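Local coordinates for protein peptidoglycan D,D-transpeptidase FtsI (Yersinia pestis, PDB 6SYN) that probably cross-links peptidoglycan strands as a class B penicillin-binding protein, a D,D-transpeptidase thought to serve septal cell-wall synthesis and blocked by beta-lactams, at residues E183-L188 with L503-I508; A116-A121 with S223-P228; S204-L209 with N241-D246; M383-P388 with G400-P405; A38-L43 with R80-A85. One frame throughout, in Å; residues are numbered along the deposited sequence.

Interaction 1 of 5, residues E183-L188 with L503-I508; sequences ERLQAL and LRTMNI. With ACT (acetate ion), chain C.
Apolar packing brings Leu185 and Thr505 together where the start of helix 183-199 meets the end of helix 492-505. Leu185 CD2 lies 3.7 Å from Thr505 CG2, the two side chains sliding past each other in opposite directions, and its other branch, CD1, touches Met506 SD at 4.1 Å, crossing that side chain at about a right angle. The threonine methyl, opposite the backbone N across the CA-CB bond (chi1 to OG1 -56°), faces both Leu185 and Arg184, while OG1 is bonded back to Gly501 O within its own helix.

These are the first and last helices of the penicillin-binding transpeptidase fold, which lie together on one side of its central antiparallel sheet. The later one ends in a Schellman motif: Asn507, with positive phi, is its C-prime residue, and Ile508 N returns to Leu503 O at 2.8 Å.

Round the Arg184 guanidinium apolar and polar partners meet. Thr505 CG2 lies over one face, offset toward the rim, and Met506 SD approaches NH2 obliquely at 4.0 Å. The polar partners are an acetate ion, probably from the crystallisation liquor, and Asp182. The acetate lies at the edge in the guanidinium plane; Arg184 NH1 donates to its O over 3.3 Å at 159°, and NH2 adds a weak bond. The bend at chi3 (-55°) turns the group toward this anion, while Asp182 supplies a salt bridge to NH2.

Interaction 2 of 5, residues A116-A121 with S223-P228; sequences AGQVMA and SPSYNP
Gln118 and Asn227 bring the two backbones within 4.8 Å, CA to CA, although neither segment forms a regular strand here. Residues 116-119 make a type II' beta turn, with Gly117 at a positive phi that glycine readily adopts. Segment 223-228 passes the turn in an extended course after a cis peptide bond before Pro224. Backbone also meets backbone through a CA-H...O contact, Gln118 CA lying 3.3 Å from Tyr226 O.

The polar link is Ser225 OG, which donates to Gln118 O over 2.6 Å, in the carbonyl plane and on a lone pair. With OG anti to the backbone N (chi1 -159°), the hydroxyl is held out toward the turn. Gln118 itself touches through CB, close to Tyr226 O, whereas its amide leads away and NE2 bonds to Tyr190 OH. Ala121 CB lies among Ser225, Tyr226 and Pro228: it sits over one face of the Tyr226 ring in a CH-pi contact, 4.1 Å from the centroid and 13° off the normal, and also touches Ser225 OG at 3.7 Å. The ring reaches this methyl because chi1 (70°) folds CG between the backbone N and the carbonyl carbon. Pro228 closes the far end, its CG 3.5 Å from Gly117 O.

The contact joins the N-terminal region, in the loop between strand 104-113 and helix 121-124, to the transpeptidase region just beyond edge strand 217-223. Helix 183-199 lies alongside both segments, Tyr190 touching Ser225 and Gln186 bonding to Val119 O.

Interaction 3 of 5, residues S204-L209 with N241-D246; sequences SGTAVL and NRAITD
Thr206 and Ala243 mark the closest backbone approach, 6.0 Å between CA atoms, where the short helix 242-245 rests against one face of strand 204-211. Ser204, Thr206 and Val208, alternate residues of the strand, turn their side chains toward it.

Ala243 CB packs between two of them, 3.7 Å from Thr206 OG1 and 4.1 Å from Val208 CG2. Farther along, the Arg242 chain runs extended from CG to NE and lays its guanidinium against Ser204, whose CB sits over one face, offset toward the rim. Ser204 OG comes within 2.9 Å of Arg242 NH1, but the angle is poor and this is no hydrogen bond. Ser204 OG instead bonds to a water at 2.7 Å and, weakly, to Asn478 ND2. The same water donates to Asp246 OD2, linking strand to helix end. Arg242 NH1 forms a salt bridge with Asp246 OD2 at 3.0 Å, on its syn lone pair; the oxygen is tilted 22° out of the guanidinium plane. Asp246 OD1 is taken by Arg240, so the carboxylate lies between two arginines, which would favour its ionised form. At the other end Asn241 caps the helix: OD1 accepts from Ala243 N over 3.3 Å, with the donor 40° out of the amide plane, and Asn222 of the adjoining strand donates to OD1 as well.

Such packing of helical elements on the central antiparallel sheet is characteristic of the penicillin-binding transpeptidase domain, which shares its fold with the serine beta-lactamases. Here helix 242-245 precedes Ser252, one of the residues lining the ligand pocket.

Interaction 4 of 5, residues M383-P388 with G400-P405; sequences MGVYRP and GERIFP
Arg402 reaches back across its neighbour strand toward Val385 and the turn before it. From CB the chain leaves with CG anti to the backbone N (chi1 162°), then bends at chi2 and chi3. CD passes 3.8 Å from Gly384 O, and CZ lies about equally far from Met383 O and Val385 CG2. At the tip NH2 is 4.0 Å from Val385 CG2, the methyl that covers one face of the guanidinium, while NH1 donates straight to Phe404 O over 3.1 Å at 179°, in both the guanidinium and carbonyl planes. That bond would help to hold the group's rotation. Arg402 NH1 also lies 2.9 Å from Met383 O.

Beneath it, Val385 and Arg402 form a non-hydrogen-bonded antiparallel pair, and Tyr386 and Glu401 the hydrogen-bonded pair beside it, with Tyr386 N to Glu401 O at 2.8 Å and Glu401 N to Tyr386 O at 3.0 Å. Ile403 N adds a bond to Gly384 O. On the face opposite Arg402, Tyr386 CB packs on Ile403 CG2 at 4.1 Å. Val385 CG1 meets Gly400 CA and also lies over the Arg387 guanidinium.

The result is a small two-stranded antiparallel sheet between helices 370-381 and 406-416 of the transpeptidase domain, entered through a Schellman motif at Met383.

Interaction 5 of 5, residues A38-L43 with R80-A85; sequences ADPKEL and RFVYLA
Pro40 and Val82 meet tip to tip: the proline CG pushes into the fork of the valine, 3.5 Å from CG1 and 3.6 Å from CG2. Val82 presents both methyls because its chi1 (-57°) sets CG1 beside the backbone N and CG2 between that N and the carbonyl carbon. Next to this knob, Ala38 CB settles in the hollow between Val82 CG2, at 3.8 Å, and Leu84 CD1, at 3.9 Å. Ala38 and Val82 share a face of the sheet, with Pro40 and Leu84 packed beside them. In helix 66-74, Ile73 touches Pro40 and Leu69 touches Leu84.

Below the side chains, Ala38 and Val82 form a hydrogen-bonded antiparallel pair, Ala38 N to Val82 O at 2.8 Å and Val82 N to Ala38 O at 3.0 Å. Directly beyond Ala38 the strand gives way to helix 40-45, N-capped by Asp39, whose OD1 accepts from Glu42 N and lies 3.7 Å from Arg80 CA. Leu84 and Ala85 together face Val36 in a classic beta bulge.

Two backbone bonds pair the strands here in the N-terminal region, while the side-chain contact, aliphatic at its centre, rests on shape rather than charge.

In the fold
From the N terminus, interaction 5 closes first, pairing strands 26-38 and 82-88 far out in the N-terminal region, about 55 Å from interaction 4, centre to centre. Interaction 2 then ties the 116-121 loop to the chain after strand 217-223. Its loop crosses those of interactions 1 and 3, and it touches both, through Gln186 with Val119 O and Ser223 O with Gly205 N. Interaction 1 spans 183-188 to 503-508, joining the first and last helices of the transpeptidase domain. Nested inside that span are interaction 3, helix 242-245 on the central sheet, and later, in series, interaction 4, a hairpin-like pair at the periphery.

Interaction 1 of 5, residues E183-L188 with L503-I508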
# COMPACT_ATOMS: atom_id res chain seq x y z
N GLU A 183 12.48 -5.06 6.95
CA GLU A 183 11.79 -6.38 6.92
C GLU A 183 10.94 -6.54 8.18
O GLU A 183 9.79 -7.03 8.05
CB GLU A 183 12.79 -7.54 6.74
CG GLU A 183 12.33 -8.87 7.34
CD GLU A 183 11.09 -9.47 6.71
OE1 GLU A 183 10.76 -9.08 5.58
OE2 GLU A 183 10.44 -10.33 7.35
N ARG A 184 11.47 -6.17 9.35
CA ARG A 184 10.75 -6.21 10.65
C ARG A 184 9.46 -5.40 10.56
O ARG A 184 8.43 -5.86 11.09
CB ARG A 184 11.60 -5.63 11.79
CG ARG A 184 12.83 -6.44 12.18
CD ARG A 184 13.71 -5.67 13.16
NE ARG A 184 14.06 -4.36 12.62
CZ ARG A 184 14.46 -3.30 13.32
NH1 ARG A 184 14.56 -3.35 14.64
NH2 ARG A 184 14.73 -2.17 12.69
N LEU A 185 9.52 -4.22 9.94
CA LEU A 185 8.40 -3.25 9.87
C LEU A 185 7.42 -3.68 8.77
O LEU A 185 6.21 -3.51 8.96
CB LEU A 185 8.93 -1.83 9.64
CG LEU A 185 9.90 -1.27 10.68
CD1 LEU A 185 10.11 0.22 10.47
CD2 LEU A 185 9.41 -1.51 12.11
N GLN A 186 7.93 -4.23 7.66
CA GLN A 186 7.07 -4.82 6.59
C GLN A 186 6.30 -6.01 7.17
O GLN A 186 5.08 -6.13 6.89
CB GLN A 186 7.91 -5.24 5.38
CG GLN A 186 7.08 -5.75 4.21
CD GLN A 186 6.37 -4.65 3.45
OE1 GLN A 186 6.51 -3.47 3.74
NE2 GLN A 186 5.59 -5.04 2.45
N ALA A 187 6.97 -6.85 7.97
CA ALA A 187 6.39 -8.02 8.66
C ALA A 187 5.26 -7.56 9.59
O ALA A 187 4.17 -8.15 9.51
CB ALA A 187 7.46 -8.77 9.42
N LEU A 188 5.52 -6.52 10.40
CA LEU A 188 4.52 -5.94 11.33
C LEU A 188 3.37 -5.33 10.53
O LEU A 188 2.20 -5.63 10.84
CB LEU A 188 5.16 -4.87 12.21
CG LEU A 188 4.15 -4.04 13.00
CD1 LEU A 188 3.36 -4.93 13.96
CD2 LEU A 188 4.83 -2.91 13.75
N LEU A 503 6.96 2.45 16.56
CA LEU A 503 7.56 3.37 17.56
C LEU A 503 8.48 2.60 18.51
O LEU A 503 9.55 3.13 18.87
CB LEU A 503 6.45 4.09 18.34
CG LEU A 503 5.73 5.19 17.57
CD1 LEU A 503 4.34 5.45 18.14
CD2 LEU A 503 6.55 6.47 17.55
N ARG A 504 8.07 1.38 18.90
CA ARG A 504 8.78 0.53 19.89
C ARG A 504 9.97 -0.17 19.23
O ARG A 504 11.07 -0.13 19.82
CB ARG A 504 7.80 -0.48 20.52
CG ARG A 504 6.94 0.11 21.62
CD ARG A 504 7.76 0.78 22.71
NE ARG A 504 7.08 1.39 23.86
CZ ARG A 504 5.78 1.39 24.15
NH1 ARG A 504 5.37 2.02 25.25
NH2 ARG A 504 4.87 0.81 23.39
N THR A 505 9.78 -0.78 18.06
CA THR A 505 10.87 -1.39 17.24
C THR A 505 11.99 -0.36 17.05
O THR A 505 13.16 -0.70 17.29
CB THR A 505 10.37 -1.85 15.87
OG1 THR A 505 9.28 -2.75 16.03
CG2 THR A 505 11.47 -2.50 15.05
N MET A 506 11.62 0.86 16.65
CA MET A 506 12.54 1.96 16.29
C MET A 506 12.99 2.73 17.54
O MET A 506 13.64 3.78 17.38
CB MET A 506 11.85 2.91 15.30
CG MET A 506 11.47 2.22 14.00
SD MET A 506 12.90 1.40 13.24
CE MET A 506 13.85 2.83 12.74
N ASN A 507 12.65 2.22 18.74
CA ASN A 507 13.10 2.71 20.07
C ASN A 507 12.83 4.21 20.21
O ASN A 507 13.78 4.94 20.57
CB ASN A 507 14.60 2.44 20.29
CG ASN A 507 14.98 0.98 20.23
OD1 ASN A 507 14.28 0.12 20.77
ND2 ASN A 507 16.11 0.69 19.61
N ILE A 508 11.60 4.66 19.97
CA ILE A 508 11.23 6.11 20.04
C ILE A 508 10.78 6.46 21.47
O ILE A 508 9.87 5.78 21.98
CB ILE A 508 10.16 6.49 19.00
CG1 ILE A 508 10.56 6.08 17.58
CG2 ILE A 508 9.83 7.97 19.09
CD1 ILE A 508 11.83 6.74 17.07
C ACT C . 16.76 -0.55 15.58
O ACT C . 15.53 -0.35 15.57
OXT ACT C . 17.58 0.15 14.94
CH3 ACT C . 17.30 -1.73 16.41

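Interaction 2 of 5, residues A116-A121 with S223-P228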
# COMPACT_ATOMS: atom_id res chain seq x y z
N ALA A 116 11.49 -13.67 2.69
CA ALA A 116 10.41 -12.91 3.36
C ALA A 116 9.04 -13.34 2.82
O ALA A 116 8.02 -13.00 3.45
CB ALA A 116 10.64 -11.43 3.20
N GLY A 117 9.01 -14.07 1.69
CA GLY A 117 7.83 -14.76 1.15
C GLY A 117 6.75 -13.81 0.65
O GLY A 117 7.06 -12.91 -0.15
N GLN A 118 5.51 -14.01 1.12
CA GLN A 118 4.29 -13.29 0.67
C GLN A 118 4.30 -11.85 1.21
O GLN A 118 3.57 -11.01 0.64
CB GLN A 118 3.03 -14.07 1.08
CG GLN A 118 2.42 -13.64 2.41
CD GLN A 118 1.68 -14.75 3.13
OE1 GLN A 118 2.24 -15.79 3.44
NE2 GLN A 118 0.41 -14.51 3.43
N VAL A 119 5.12 -11.58 2.24
CA VAL A 119 5.18 -10.30 3.01
C VAL A 119 5.74 -9.17 2.12
O VAL A 119 5.10 -8.10 2.08
CB VAL A 119 5.99 -10.48 4.31
CG1 VAL A 119 6.15 -9.18 5.09
CG2 VAL A 119 5.39 -11.55 5.21
N MET A 120 6.87 -9.39 1.44
CA MET A 120 7.51 -8.39 0.53
C MET A 120 7.01 -8.59 -0.91
O MET A 120 7.40 -7.79 -1.77
CB MET A 120 9.04 -8.53 0.50
CG MET A 120 9.75 -8.33 1.84
SD MET A 120 10.06 -6.60 2.34
CE MET A 120 10.29 -5.78 0.77
N ALA A 121 6.20 -9.63 -1.17
CA ALA A 121 5.94 -10.15 -2.53
C ALA A 121 5.70 -9.00 -3.51
O ALA A 121 6.34 -8.98 -4.57
CB ALA A 121 4.77 -11.11 -2.52
N SER A 223 -3.02 -6.71 1.05
CA SER A 223 -3.79 -7.97 1.21
C SER A 223 -4.99 -7.90 0.28
O SER A 223 -5.70 -6.90 0.28
CB SER A 223 -4.20 -8.16 2.64
OG SER A 223 -4.90 -9.38 2.81
N PRO A 224 -5.25 -8.94 -0.56
CA PRO A 224 -4.48 -10.19 -0.56
C PRO A 224 -3.10 -10.13 -1.21
O PRO A 224 -2.86 -9.26 -2.05
CB PRO A 224 -5.37 -11.12 -1.39
CG PRO A 224 -6.03 -10.19 -2.38
CD PRO A 224 -6.33 -8.95 -1.56
N SER A 225 -2.22 -11.05 -0.82
CA SER A 225 -0.86 -11.20 -1.41
C SER A 225 -0.82 -12.50 -2.20
O SER A 225 -1.90 -12.97 -2.63
CB SER A 225 0.21 -11.14 -0.36
OG SER A 225 1.46 -10.80 -0.94
N TYR A 226 0.38 -13.04 -2.43
CA TYR A 226 0.64 -14.31 -3.13
C TYR A 226 1.97 -14.86 -2.63
O TYR A 226 2.76 -14.07 -2.09
CB TYR A 226 0.66 -14.12 -4.65
CG TYR A 226 1.83 -13.37 -5.23
CD1 TYR A 226 3.01 -14.01 -5.56
CD2 TYR A 226 1.74 -12.01 -5.52
CE1 TYR A 226 4.08 -13.32 -6.12
CE2 TYR A 226 2.80 -11.31 -6.07
CZ TYR A 226 3.97 -11.97 -6.38
OH TYR A 226 5.00 -11.27 -6.93
N ASN A 227 2.20 -16.17 -2.81
CA ASN A 227 3.49 -16.81 -2.47
C ASN A 227 4.37 -16.85 -3.71
O ASN A 227 4.04 -17.53 -4.69
CB ASN A 227 3.29 -18.18 -1.82
CG ASN A 227 4.57 -18.73 -1.23
OD1 ASN A 227 5.63 -18.10 -1.30
ND2 ASN A 227 4.48 -19.91 -0.63
N PRO A 228 5.51 -16.12 -3.72
CA PRO A 228 6.38 -16.03 -4.89
C PRO A 228 7.38 -17.19 -5.00
O PRO A 228 8.09 -17.24 -5.98
CB PRO A 228 7.13 -14.72 -4.64
CG PRO A 228 7.26 -14.65 -3.14
CD PRO A 228 6.03 -15.34 -2.59

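Interaction 3 of 5, residues S204-L209 with N241-D246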
# COMPACT_ATOMS: atom_id res chain seq x y z
N SER A 204 -9.79 -5.90 -0.50
CA SER A 204 -8.33 -5.70 -0.35
C SER A 204 -8.05 -4.70 0.76
O SER A 204 -9.00 -4.12 1.33
CB SER A 204 -7.70 -5.28 -1.67
OG SER A 204 -7.64 -3.87 -1.81
N GLY A 205 -6.77 -4.53 1.08
CA GLY A 205 -6.26 -3.44 1.93
C GLY A 205 -4.87 -3.07 1.46
O GLY A 205 -4.28 -3.86 0.70
N THR A 206 -4.39 -1.90 1.86
CA THR A 206 -2.96 -1.52 1.69
C THR A 206 -2.59 -0.59 2.84
O THR A 206 -3.44 0.22 3.28
CB THR A 206 -2.66 -1.01 0.27
OG1 THR A 206 -1.73 0.07 0.34
CG2 THR A 206 -3.89 -0.57 -0.50
N ALA A 207 -1.38 -0.79 3.36
CA ALA A 207 -0.73 0.04 4.40
C ALA A 207 0.59 0.56 3.82
O ALA A 207 1.38 -0.27 3.33
CB ALA A 207 -0.51 -0.76 5.65
N VAL A 208 0.79 1.88 3.85
CA VAL A 208 2.08 2.52 3.46
C VAL A 208 2.62 3.27 4.69
O VAL A 208 1.86 4.03 5.30
CB VAL A 208 1.92 3.45 2.24
CG1 VAL A 208 3.24 4.08 1.84
CG2 VAL A 208 1.32 2.71 1.06
N LEU A 209 3.90 3.02 5.01
CA LEU A 209 4.66 3.66 6.10
C LEU A 209 5.86 4.41 5.50
O LEU A 209 6.70 3.75 4.85
CB LEU A 209 5.14 2.58 7.07
CG LEU A 209 5.87 3.09 8.32
CD1 LEU A 209 4.88 3.67 9.31
CD2 LEU A 209 6.69 1.98 8.95
N ASN A 241 0.76 -4.31 -7.47
CA ASN A 241 1.00 -3.59 -6.19
C ASN A 241 -0.09 -2.51 -6.05
O ASN A 241 0.08 -1.42 -6.64
CB ASN A 241 2.41 -3.01 -6.17
CG ASN A 241 2.79 -2.36 -4.86
OD1 ASN A 241 1.96 -2.18 -3.98
ND2 ASN A 241 4.06 -2.00 -4.72
N ARG A 242 -1.16 -2.81 -5.31
CA ARG A 242 -2.34 -1.91 -5.16
C ARG A 242 -1.91 -0.53 -4.64
O ARG A 242 -2.57 0.45 -5.01
CB ARG A 242 -3.39 -2.54 -4.24
CG ARG A 242 -4.14 -3.71 -4.87
CD ARG A 242 -5.25 -4.23 -3.97
NE ARG A 242 -6.17 -5.15 -4.65
CZ ARG A 242 -7.43 -4.87 -4.99
NH1 ARG A 242 -7.96 -3.69 -4.73
NH2 ARG A 242 -8.16 -5.80 -5.59
N ALA A 243 -0.83 -0.45 -3.85
CA ALA A 243 -0.33 0.79 -3.23
C ALA A 243 0.07 1.83 -4.29
O ALA A 243 0.02 3.04 -3.97
CB ALA A 243 0.83 0.49 -2.31
N ILE A 244 0.44 1.38 -5.50
CA ILE A 244 0.84 2.27 -6.63
C ILE A 244 -0.15 2.16 -7.80
O ILE A 244 -0.02 2.99 -8.73
CB ILE A 244 2.30 2.00 -7.08
CG1 ILE A 244 2.57 0.53 -7.42
CG2 ILE A 244 3.28 2.54 -6.05
CD1 ILE A 244 3.78 0.32 -8.31
N THR A 245 -1.11 1.22 -7.80
CA THR A 245 -2.01 1.01 -8.97
C THR A 245 -3.48 1.31 -8.60
O THR A 245 -4.15 1.96 -9.43
CB THR A 245 -1.85 -0.38 -9.60
OG1 THR A 245 -2.41 -1.36 -8.73
CG2 THR A 245 -0.40 -0.72 -9.90
N ASP A 246 -3.98 0.86 -7.46
CA ASP A 246 -5.31 1.33 -6.98
C ASP A 246 -5.23 2.86 -6.92
O ASP A 246 -4.32 3.37 -6.22
CB ASP A 246 -5.69 0.80 -5.60
CG ASP A 246 -6.30 -0.59 -5.57
OD1 ASP A 246 -6.76 -1.08 -6.63
OD2 ASP A 246 -6.35 -1.17 -4.47
O HOH W 1 -6.79 -1.32 -1.37

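Interaction 4 of 5, residues M383-P388 with G400-P405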
# COMPACT_ATOMS: atom_id res chain seq x y z
N MET A 383 6.06 18.96 9.03
CA MET A 383 5.52 20.32 9.26
C MET A 383 5.70 21.15 7.98
O MET A 383 6.30 22.24 8.06
CB MET A 383 6.19 21.02 10.46
CG MET A 383 6.08 20.25 11.77
SD MET A 383 4.37 19.99 12.35
CE MET A 383 4.58 18.44 13.24
N GLY A 384 5.22 20.63 6.84
CA GLY A 384 5.09 21.38 5.57
C GLY A 384 6.34 21.33 4.70
O GLY A 384 6.58 22.32 3.98
N VAL A 385 7.10 20.23 4.73
CA VAL A 385 8.29 20.02 3.84
C VAL A 385 8.01 18.82 2.93
O VAL A 385 8.15 17.67 3.39
CB VAL A 385 9.58 19.85 4.67
CG1 VAL A 385 10.77 19.44 3.82
CG2 VAL A 385 9.88 21.11 5.47
N TYR A 386 7.63 19.09 1.68
CA TYR A 386 7.35 18.09 0.62
C TYR A 386 8.68 17.48 0.16
O TYR A 386 9.45 18.18 -0.54
CB TYR A 386 6.59 18.74 -0.54
CG TYR A 386 6.24 17.81 -1.68
CD1 TYR A 386 5.12 16.99 -1.61
CD2 TYR A 386 7.00 17.77 -2.83
CE1 TYR A 386 4.78 16.15 -2.65
CE2 TYR A 386 6.68 16.93 -3.88
CZ TYR A 386 5.57 16.12 -3.79
OH TYR A 386 5.24 15.28 -4.83
N ARG A 387 8.93 16.22 0.54
CA ARG A 387 10.17 15.46 0.19
C ARG A 387 9.83 14.39 -0.84
O ARG A 387 8.73 13.85 -0.85
CB ARG A 387 10.79 14.86 1.46
CG ARG A 387 12.00 15.65 1.96
CD ARG A 387 12.71 15.03 3.15
NE ARG A 387 12.03 15.40 4.37
CZ ARG A 387 12.33 16.43 5.15
NH1 ARG A 387 11.60 16.65 6.24
NH2 ARG A 387 13.34 17.23 4.87
N PRO A 388 10.75 14.09 -1.78
CA PRO A 388 10.58 12.95 -2.69
C PRO A 388 10.68 11.57 -2.01
O PRO A 388 11.45 11.40 -1.09
CB PRO A 388 11.72 13.08 -3.71
CG PRO A 388 12.72 14.05 -3.10
CD PRO A 388 11.95 14.88 -2.09
N GLY A 400 14.16 19.06 0.86
CA GLY A 400 12.72 19.13 0.57
C GLY A 400 12.32 20.53 0.14
O GLY A 400 13.13 21.46 0.34
N GLU A 401 11.13 20.68 -0.43
CA GLU A 401 10.51 21.98 -0.78
C GLU A 401 9.50 22.33 0.32
O GLU A 401 8.63 21.49 0.61
CB GLU A 401 9.85 21.90 -2.16
CG GLU A 401 9.55 23.26 -2.78
CD GLU A 401 8.77 23.21 -4.08
OE1 GLU A 401 8.45 22.10 -4.55
OE2 GLU A 401 8.49 24.30 -4.63
N ARG A 402 9.64 23.51 0.92
CA ARG A 402 8.64 24.10 1.86
C ARG A 402 7.38 24.46 1.06
O ARG A 402 7.52 25.16 0.04
CB ARG A 402 9.25 25.31 2.57
CG ARG A 402 8.24 26.25 3.23
CD ARG A 402 7.87 25.84 4.64
NE ARG A 402 9.04 25.55 5.46
CZ ARG A 402 8.98 24.93 6.64
NH1 ARG A 402 7.82 24.57 7.14
NH2 ARG A 402 10.10 24.68 7.30
N ILE A 403 6.21 23.98 1.48
CA ILE A 403 4.91 24.26 0.80
C ILE A 403 3.96 25.00 1.75
O ILE A 403 3.16 25.80 1.25
CB ILE A 403 4.30 22.98 0.23
CG1 ILE A 403 4.14 21.88 1.29
CG2 ILE A 403 5.11 22.49 -0.96
CD1 ILE A 403 2.89 21.06 1.12
N PHE A 404 4.05 24.74 3.06
CA PHE A 404 3.33 25.52 4.11
C PHE A 404 4.30 25.90 5.23
O PHE A 404 5.18 25.12 5.57
CB PHE A 404 2.13 24.73 4.66
CG PHE A 404 0.82 25.08 4.00
CD1 PHE A 404 0.58 24.73 2.68
CD2 PHE A 404 -0.16 25.77 4.69
CE1 PHE A 404 -0.62 25.06 2.07
CE2 PHE A 404 -1.36 26.10 4.09
CZ PHE A 404 -1.59 25.74 2.78
N PRO A 405 4.12 27.09 5.84
CA PRO A 405 4.95 27.52 6.97
C PRO A 405 4.77 26.60 8.20
O PRO A 405 3.65 26.24 8.50
CB PRO A 405 4.44 28.93 7.30
CG PRO A 405 3.65 29.37 6.08
CD PRO A 405 3.10 28.09 5.49

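Interaction 5 of 5, residues A38-L43 with R80-A85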
# COMPACT_ATOMS: atom_id res chain seq x y z
N ALA A 38 9.07 -30.45 -16.80
CA ALA A 38 8.50 -31.32 -17.84
C ALA A 38 8.47 -30.53 -19.15
O ALA A 38 8.24 -29.30 -19.08
CB ALA A 38 7.13 -31.81 -17.44
N ASP A 39 8.78 -31.19 -20.27
CA ASP A 39 8.57 -30.66 -21.64
C ASP A 39 7.19 -31.12 -22.08
O ASP A 39 7.08 -32.15 -22.75
CB ASP A 39 9.65 -31.17 -22.61
CG ASP A 39 9.56 -30.60 -24.02
OD1 ASP A 39 8.44 -30.24 -24.45
OD2 ASP A 39 10.61 -30.52 -24.67
N PRO A 40 6.10 -30.41 -21.74
CA PRO A 40 4.77 -30.97 -21.88
C PRO A 40 4.51 -31.50 -23.30
O PRO A 40 3.99 -32.59 -23.40
CB PRO A 40 3.83 -29.82 -21.50
CG PRO A 40 4.69 -28.90 -20.65
CD PRO A 40 6.07 -29.02 -21.25
N LYS A 41 4.91 -30.77 -24.35
CA LYS A 41 4.74 -31.22 -25.76
C LYS A 41 5.40 -32.59 -25.93
O LYS A 41 4.70 -33.54 -26.33
CB LYS A 41 5.34 -30.23 -26.77
CG LYS A 41 5.07 -30.58 -28.23
CD LYS A 41 6.00 -29.91 -29.22
CE LYS A 41 6.16 -30.71 -30.50
NZ LYS A 41 7.32 -30.24 -31.30
N GLU A 42 6.69 -32.68 -25.62
CA GLU A 42 7.51 -33.90 -25.84
C GLU A 42 6.96 -35.05 -24.98
O GLU A 42 7.08 -36.21 -25.41
CB GLU A 42 8.98 -33.63 -25.53
CG GLU A 42 9.89 -34.81 -25.80
CD GLU A 42 9.73 -35.47 -27.16
OE1 GLU A 42 8.84 -35.05 -27.93
OE2 GLU A 42 10.49 -36.40 -27.45
N LEU A 43 6.39 -34.74 -23.82
CA LEU A 43 5.82 -35.72 -22.85
C LEU A 43 4.54 -36.33 -23.43
O LEU A 43 4.39 -37.56 -23.36
CB LEU A 43 5.56 -34.99 -21.53
CG LEU A 43 5.37 -35.89 -20.30
CD1 LEU A 43 5.84 -35.18 -19.04
CD2 LEU A 43 3.92 -36.32 -20.16
N ARG A 80 7.21 -25.93 -23.95
CA ARG A 80 8.58 -26.53 -23.96
C ARG A 80 9.17 -26.48 -22.54
O ARG A 80 10.32 -26.94 -22.38
CB ARG A 80 9.50 -25.79 -24.95
CG ARG A 80 8.77 -24.99 -26.02
CD ARG A 80 9.44 -24.91 -27.38
NE ARG A 80 10.63 -24.06 -27.44
CZ ARG A 80 10.97 -23.27 -28.46
NH1 ARG A 80 12.08 -22.55 -28.39
NH2 ARG A 80 10.22 -23.18 -29.54
N PHE A 81 8.43 -25.94 -21.56
CA PHE A 81 8.89 -25.83 -20.15
C PHE A 81 7.73 -25.61 -19.17
O PHE A 81 6.99 -24.61 -19.32
CB PHE A 81 9.90 -24.69 -19.98
CG PHE A 81 10.61 -24.75 -18.66
CD1 PHE A 81 10.00 -24.26 -17.51
CD2 PHE A 81 11.85 -25.35 -18.54
CE1 PHE A 81 10.64 -24.34 -16.28
CE2 PHE A 81 12.48 -25.43 -17.31
CZ PHE A 81 11.88 -24.93 -16.19
N VAL A 82 7.60 -26.50 -18.18
CA VAL A 82 6.78 -26.29 -16.95
C VAL A 82 7.53 -26.89 -15.75
O VAL A 82 7.89 -28.09 -15.82
CB VAL A 82 5.37 -26.91 -17.09
CG1 VAL A 82 4.64 -26.34 -18.30
CG2 VAL A 82 5.40 -28.43 -17.15
N TYR A 83 7.76 -26.09 -14.71
CA TYR A 83 8.34 -26.54 -13.41
C TYR A 83 7.40 -27.56 -12.76
O TYR A 83 6.16 -27.37 -12.81
CB TYR A 83 8.60 -25.38 -12.44
CG TYR A 83 9.90 -24.63 -12.65
CD1 TYR A 83 11.12 -25.25 -12.44
CD2 TYR A 83 9.90 -23.30 -13.04
CE1 TYR A 83 12.31 -24.58 -12.62
CE2 TYR A 83 11.09 -22.61 -13.24
CZ TYR A 83 12.30 -23.25 -13.03
OH TYR A 83 13.47 -22.57 -13.22
N LEU A 84 7.99 -28.64 -12.22
CA LEU A 84 7.34 -29.63 -11.32
C LEU A 84 7.89 -29.45 -9.90
O LEU A 84 7.12 -29.66 -8.95
CB LEU A 84 7.61 -31.05 -11.85
CG LEU A 84 7.16 -31.33 -13.28
CD1 LEU A 84 7.51 -32.76 -13.69
CD2 LEU A 84 5.66 -31.09 -13.46
N ALA A 85 9.17 -29.10 -9.77
CA ALA A 85 9.84 -28.75 -8.50
C ALA A 85 11.01 -27.80 -8.77
O ALA A 85 11.89 -28.17 -9.57
CB ALA A 85 10.29 -29.99 -7.78